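Local coordinates for protein cDNA FLJ56608, highly similar to Homo sapiens chloride channel, calcium activated, family member 1 (CLCA1), mRNA (Homo sapiens, PDB 6PYO) that may take part in calcium-activated chloride conductance and the control of mucus secretion, this chain being its metal-binding von Willebrand factor type A domain, at residues 15-29 with 75-87. Numbering follows the deposited sequence.
Sequences KSGSMATGNRLNRLN and KRLPAAASGGTSI. With CA (calcium ion), chain C.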
loop_
_atom_site.group_PDB
_atom_site.type_symbol
_atom_site.label_atom_id
_atom_site.label_comp_id
_atom_site.label_asym_id
_atom_site.label_seq_id
_atom_site.Cartn_x
_atom_site.Cartn_y
_atom_site.Cartn_z
ATOM N N LYS A 15 -0.463 2.955 -9.582
ATOM C CA LYS A 15 -1.106 2.842 -10.885
ATOM C C LYS A 15 -0.512 3.829 -11.900
ATOM O O LYS A 15 -1.185 4.189 -12.875
ATOM C CB LYS A 15 -2.629 3.029 -10.780
ATOM C CG LYS A 15 -3.041 4.374 -10.161
ATOM C CD LYS A 15 -4.266 5.000 -10.790
ATOM C CE LYS A 15 -4.155 5.168 -12.299
ATOM N NZ LYS A 15 -3.527 6.463 -12.687
ATOM N N SER A 16 0.728 4.276 -11.688
ATOM C CA SER A 16 1.351 5.290 -12.534
ATOM C C SER A 16 1.695 4.708 -13.900
ATOM O O SER A 16 1.637 3.499 -14.120
ATOM C CB SER A 16 2.595 5.849 -11.849
ATOM O OG SER A 16 3.621 4.869 -11.688
ATOM N N GLY A 17 2.097 5.594 -14.830
ATOM C CA GLY A 17 2.319 5.156 -16.201
ATOM C C GLY A 17 3.405 4.108 -16.350
ATOM O O GLY A 17 3.302 3.219 -17.200
ATOM N N SER A 18 4.478 4.212 -15.549
ATOM C CA SER A 18 5.535 3.204 -15.616
ATOM C C SER A 18 4.991 1.812 -15.365
ATOM O O SER A 18 5.566 0.830 -15.842
ATOM C CB SER A 18 6.655 3.476 -14.606
ATOM O OG SER A 18 6.181 3.651 -13.277
ATOM N N MET A 19 3.918 1.701 -14.581
ATOM C CA MET A 19 3.354 0.398 -14.268
ATOM C C MET A 19 2.748 -0.269 -15.488
ATOM O O MET A 19 2.469 -1.471 -15.439
ATOM C CB MET A 19 2.315 0.555 -13.151
ATOM C CG MET A 19 2.945 0.954 -11.824
ATOM S SD MET A 19 4.015 -0.358 -11.130
ATOM C CE MET A 19 2.735 -1.466 -10.565
ATOM N N ALA A 20 2.554 0.476 -16.587
ATOM C CA ALA A 20 2.087 -0.133 -17.826
ATOM C C ALA A 20 3.163 -0.998 -18.460
ATOM O O ALA A 20 2.846 -1.831 -19.311
ATOM C CB ALA A 20 1.625 0.944 -18.815
ATOM N N THR A 21 4.419 -0.836 -18.056
ATOM C CA THR A 21 5.503 -1.620 -18.632
ATOM C C THR A 21 5.343 -3.094 -18.304
ATOM O O THR A 21 5.010 -3.460 -17.172
ATOM C CB THR A 21 6.859 -1.167 -18.095
ATOM O OG1 THR A 21 7.045 0.216 -18.325
ATOM C CG2 THR A 21 7.998 -1.934 -18.765
ATOM N N GLY A 22 5.633 -3.940 -19.289
ATOM C CA GLY A 22 5.587 -5.376 -19.077
ATOM C C GLY A 22 4.281 -5.809 -18.455
ATOM O O GLY A 22 3.192 -5.417 -18.889
ATOM N N ASN A 23 4.387 -6.633 -17.418
ATOM C CA ASN A 23 3.230 -7.154 -16.706
ATOM C C ASN A 23 3.112 -6.569 -15.309
ATOM O O ASN A 23 2.457 -7.164 -14.448
ATOM C CB ASN A 23 3.312 -8.675 -16.627
ATOM C CG ASN A 23 3.082 -9.337 -17.964
ATOM O OD1 ASN A 23 2.055 -9.118 -18.605
ATOM N ND2 ASN A 23 4.038 -10.150 -18.398
ATOM N N ARG A 24 3.740 -5.413 -15.067
ATOM C CA ARG A 24 3.828 -4.904 -13.706
ATOM C C ARG A 24 2.452 -4.750 -13.094
ATOM O O ARG A 24 2.242 -5.114 -11.933
ATOM C CB ARG A 24 4.562 -3.575 -13.683
ATOM C CG ARG A 24 5.961 -3.678 -14.164
ATOM C CD ARG A 24 6.595 -2.326 -14.259
ATOM N NE ARG A 24 7.939 -2.440 -14.800
ATOM C CZ ARG A 24 8.836 -1.464 -14.797
ATOM N NH1 ARG A 24 8.564 -0.265 -14.277
ATOM N NH2 ARG A 24 10.025 -1.700 -15.297
ATOM N N LEU A 25 1.510 -4.190 -13.848
ATOM C CA LEU A 25 0.192 -3.950 -13.284
ATOM C C LEU A 25 -0.546 -5.261 -13.039
ATOM O O LEU A 25 -1.241 -5.402 -12.028
ATOM C CB LEU A 25 -0.601 -3.031 -14.198
ATOM C CG LEU A 25 -1.873 -2.476 -13.570
ATOM C CD1 LEU A 25 -1.583 -1.552 -12.437
ATOM C CD2 LEU A 25 -2.693 -1.763 -14.642
ATOM N N ASN A 26 -0.386 -6.243 -13.934
ATOM C CA ASN A 26 -0.948 -7.570 -13.694
ATOM C C ASN A 26 -0.348 -8.207 -12.442
ATOM O O ASN A 26 -1.065 -8.819 -11.652
ATOM C CB ASN A 26 -0.713 -8.479 -14.902
ATOM C CG ASN A 26 -1.759 -8.308 -15.997
ATOM O OD1 ASN A 26 -2.923 -7.973 -15.736
ATOM N ND2 ASN A 26 -1.340 -8.530 -17.240
ATOM N N ARG A 27 0.963 -8.068 -12.239
ATOM C CA ARG A 27 1.572 -8.609 -11.034
ATOM C C ARG A 27 1.076 -7.885 -9.791
ATOM O O ARG A 27 0.839 -8.518 -8.749
ATOM C CB ARG A 27 3.089 -8.538 -11.139
ATOM C CG ARG A 27 3.673 -9.690 -11.939
ATOM C CD ARG A 27 5.190 -9.539 -12.152
ATOM N NE ARG A 27 5.479 -8.889 -13.429
ATOM C CZ ARG A 27 6.304 -7.860 -13.578
ATOM N NH1 ARG A 27 6.949 -7.367 -12.530
ATOM N NH2 ARG A 27 6.498 -7.325 -14.782
ATOM N N LEU A 28 0.897 -6.567 -9.876
ATOM C CA LEU A 28 0.305 -5.850 -8.757
ATOM C C LEU A 28 -1.074 -6.408 -8.451
ATOM O O LEU A 28 -1.396 -6.686 -7.294
ATOM C CB LEU A 28 0.237 -4.352 -9.034
ATOM C CG LEU A 28 -0.428 -3.497 -7.951
ATOM C CD1 LEU A 28 0.197 -2.113 -7.924
ATOM C CD2 LEU A 28 -1.933 -3.386 -8.191
ATOM N N ASN A 29 -1.889 -6.615 -9.484
ATOM C CA ASN A 29 -3.241 -7.117 -9.260
ATOM C C ASN A 29 -3.222 -8.529 -8.694
ATOM O O ASN A 29 -4.035 -8.859 -7.832
ATOM C CB ASN A 29 -4.055 -7.082 -10.556
ATOM C CG ASN A 29 -4.538 -5.703 -10.890
ATOM O OD1 ASN A 29 -4.767 -4.882 -10.004
ATOM N ND2 ASN A 29 -4.653 -5.416 -12.173
ATOM N N LYS A 75 -12.305 -5.926 -6.182
ATOM C CA LYS A 75 -12.854 -5.290 -7.380
ATOM C C LYS A 75 -12.327 -3.875 -7.585
ATOM O O LYS A 75 -12.472 -3.338 -8.686
ATOM C CB LYS A 75 -14.395 -5.313 -7.309
ATOM C CG LYS A 75 -14.980 -6.709 -7.625
ATOM C CD LYS A 75 -16.460 -6.856 -7.262
ATOM C CE LYS A 75 -16.994 -8.239 -7.666
ATOM N NZ LYS A 75 -18.293 -8.601 -7.008
ATOM N N ARG A 76 -11.685 -3.273 -6.583
ATOM C CA ARG A 76 -11.161 -1.922 -6.712
ATOM C C ARG A 76 -9.676 -1.876 -7.027
ATOM O O ARG A 76 -9.085 -0.790 -6.973
ATOM C CB ARG A 76 -11.437 -1.113 -5.445
ATOM C CG ARG A 76 -12.876 -1.162 -5.088
ATOM C CD ARG A 76 -13.286 -0.260 -3.945
ATOM N NE ARG A 76 -14.725 -0.444 -3.742
ATOM C CZ ARG A 76 -15.438 0.060 -2.742
ATOM N NH1 ARG A 76 -14.865 0.810 -1.822
ATOM N NH2 ARG A 76 -16.733 -0.197 -2.667
ATOM N N LEU A 77 -9.054 -3.014 -7.307
ATOM C CA LEU A 77 -7.674 -2.999 -7.722
ATOM C C LEU A 77 -7.566 -2.280 -9.068
ATOM O O LEU A 77 -8.486 -2.369 -9.880
ATOM C CB LEU A 77 -7.137 -4.438 -7.815
ATOM C CG LEU A 77 -7.058 -5.220 -6.486
ATOM C CD1 LEU A 77 -6.784 -6.708 -6.738
ATOM C CD2 LEU A 77 -5.987 -4.640 -5.570
ATOM N N PRO A 78 -6.477 -1.539 -9.315
ATOM C CA PRO A 78 -6.428 -0.668 -10.509
ATOM C C PRO A 78 -6.508 -1.450 -11.810
ATOM O O PRO A 78 -5.765 -2.397 -12.036
ATOM C CB PRO A 78 -5.080 0.057 -10.396
ATOM C CG PRO A 78 -4.438 -0.404 -9.095
ATOM C CD PRO A 78 -5.230 -1.551 -8.536
ATOM N N ALA A 79 -7.396 -1.011 -12.688
ATOM C CA ALA A 79 -7.510 -1.618 -14.010
ATOM C C ALA A 79 -6.475 -1.079 -15.002
ATOM O O ALA A 79 -6.128 -1.773 -15.969
ATOM C CB ALA A 79 -8.919 -1.380 -14.549
ATOM N N ALA A 80 -5.945 0.121 -14.781
ATOM C CA ALA A 80 -5.101 0.723 -15.806
ATOM C C ALA A 80 -4.026 1.600 -15.178
ATOM O O ALA A 80 -4.173 2.119 -14.069
ATOM C CB ALA A 80 -5.942 1.543 -16.793
ATOM N N ALA A 81 -2.961 1.797 -15.939
ATOM C CA ALA A 81 -1.781 2.517 -15.498
ATOM C C ALA A 81 -1.641 3.787 -16.318
ATOM O O ALA A 81 -1.708 3.748 -17.552
ATOM C CB ALA A 81 -0.532 1.633 -15.653
ATOM N N SER A 82 -1.490 4.909 -15.627
ATOM C CA SER A 82 -1.325 6.196 -16.281
ATOM C C SER A 82 -0.991 7.228 -15.218
ATOM O O SER A 82 -1.307 7.054 -14.037
ATOM C CB SER A 82 -2.598 6.604 -17.032
ATOM O OG SER A 82 -3.496 7.241 -16.156
ATOM N N GLY A 83 -0.363 8.313 -15.652
ATOM C CA GLY A 83 -0.093 9.436 -14.781
ATOM C C GLY A 83 1.297 9.346 -14.195
ATOM O O GLY A 83 2.087 8.446 -14.496
ATOM N N GLY A 84 1.605 10.331 -13.368
ATOM C CA GLY A 84 2.912 10.407 -12.766
ATOM C C GLY A 84 2.969 9.598 -11.485
ATOM O O GLY A 84 2.040 8.882 -11.108
ATOM N N THR A 85 4.086 9.745 -10.798
ATOM C CA THR A 85 4.444 8.898 -9.679
ATOM C C THR A 85 4.691 9.754 -8.446
ATOM O O THR A 85 5.522 10.663 -8.484
ATOM C CB THR A 85 5.684 8.085 -9.984
ATOM O OG1 THR A 85 5.460 7.287 -11.153
ATOM C CG2 THR A 85 5.975 7.145 -8.792
ATOM N N SER A 86 3.987 9.440 -7.341
ATOM C CA SER A 86 4.343 10.001 -6.035
ATOM C C SER A 86 4.027 8.958 -4.949
ATOM O O SER A 86 2.910 8.893 -4.428
ATOM C CB SER A 86 3.628 11.320 -5.783
ATOM O OG SER A 86 3.944 11.816 -4.494
ATOM N N ILE A 87 5.039 8.159 -4.603
ATOM C CA ILE A 87 4.884 7.226 -3.488
ATOM C C ILE A 87 4.444 7.984 -2.249
ATOM O O ILE A 87 3.553 7.545 -1.509
ATOM C CB ILE A 87 6.183 6.434 -3.252
ATOM C CG1 ILE A 87 6.332 5.423 -4.390
ATOM C CG2 ILE A 87 6.129 5.775 -1.875
ATOM C CD1 ILE A 87 7.579 4.597 -4.348
HETATM CA CA CA C . 5.877 5.383 -12.063
HETATM O O HOH W 1 8.111 6.190 -12.428
HETATM O O HOH W 2 6.255 4.051 -10.144
#
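With OG held between backbone N and carbonyl carbon in Ser16 (chi1 65°) and Ser18, and OG1 of Thr85 anti to its carbonyl carbon, three hydroxyls converge on one calcium ion: the metal ion-dependent adhesion site (MIDAS) of a von Willebrand factor A domain, its DxSxS motif beginning at the end of strand 8-14. Ser18 OG lies 2.1 Å from calcium and Ser16 OG 2.3 Å; two waters also bind. Asp14 and Asp114, hydrogen-bonded to Ser16 OG and Ser18 OG respectively, form a second shell.

Backbone hydrogen bonds hold the loops together: Ser82 N donates to Lys15 O, and Gly17 N to Gly83 O at 2.9 Å. The Lys15 chain bends at every torsion beyond chi1, passing CE by Ala80 O and setting NZ 2.7 Å from Ser82 O, tilted from the carbonyl plane; NZ also salt-bridges Asp52. Shortened to an alanine here, the side chain would probably cost Asp52 this salt bridge and Ser82 O this donor.

Farther along, Leu25 CD2 packs over the Ala80 backbone, and Leu28 CD2 meets the Pro78 ring 3.8 Å from CD. Pro78 O lies in the plane of the Asn29 amide, accepting from ND2 at 3.2 Å, while Asn29 OD1 rests 3.3 Å from Leu77 CB.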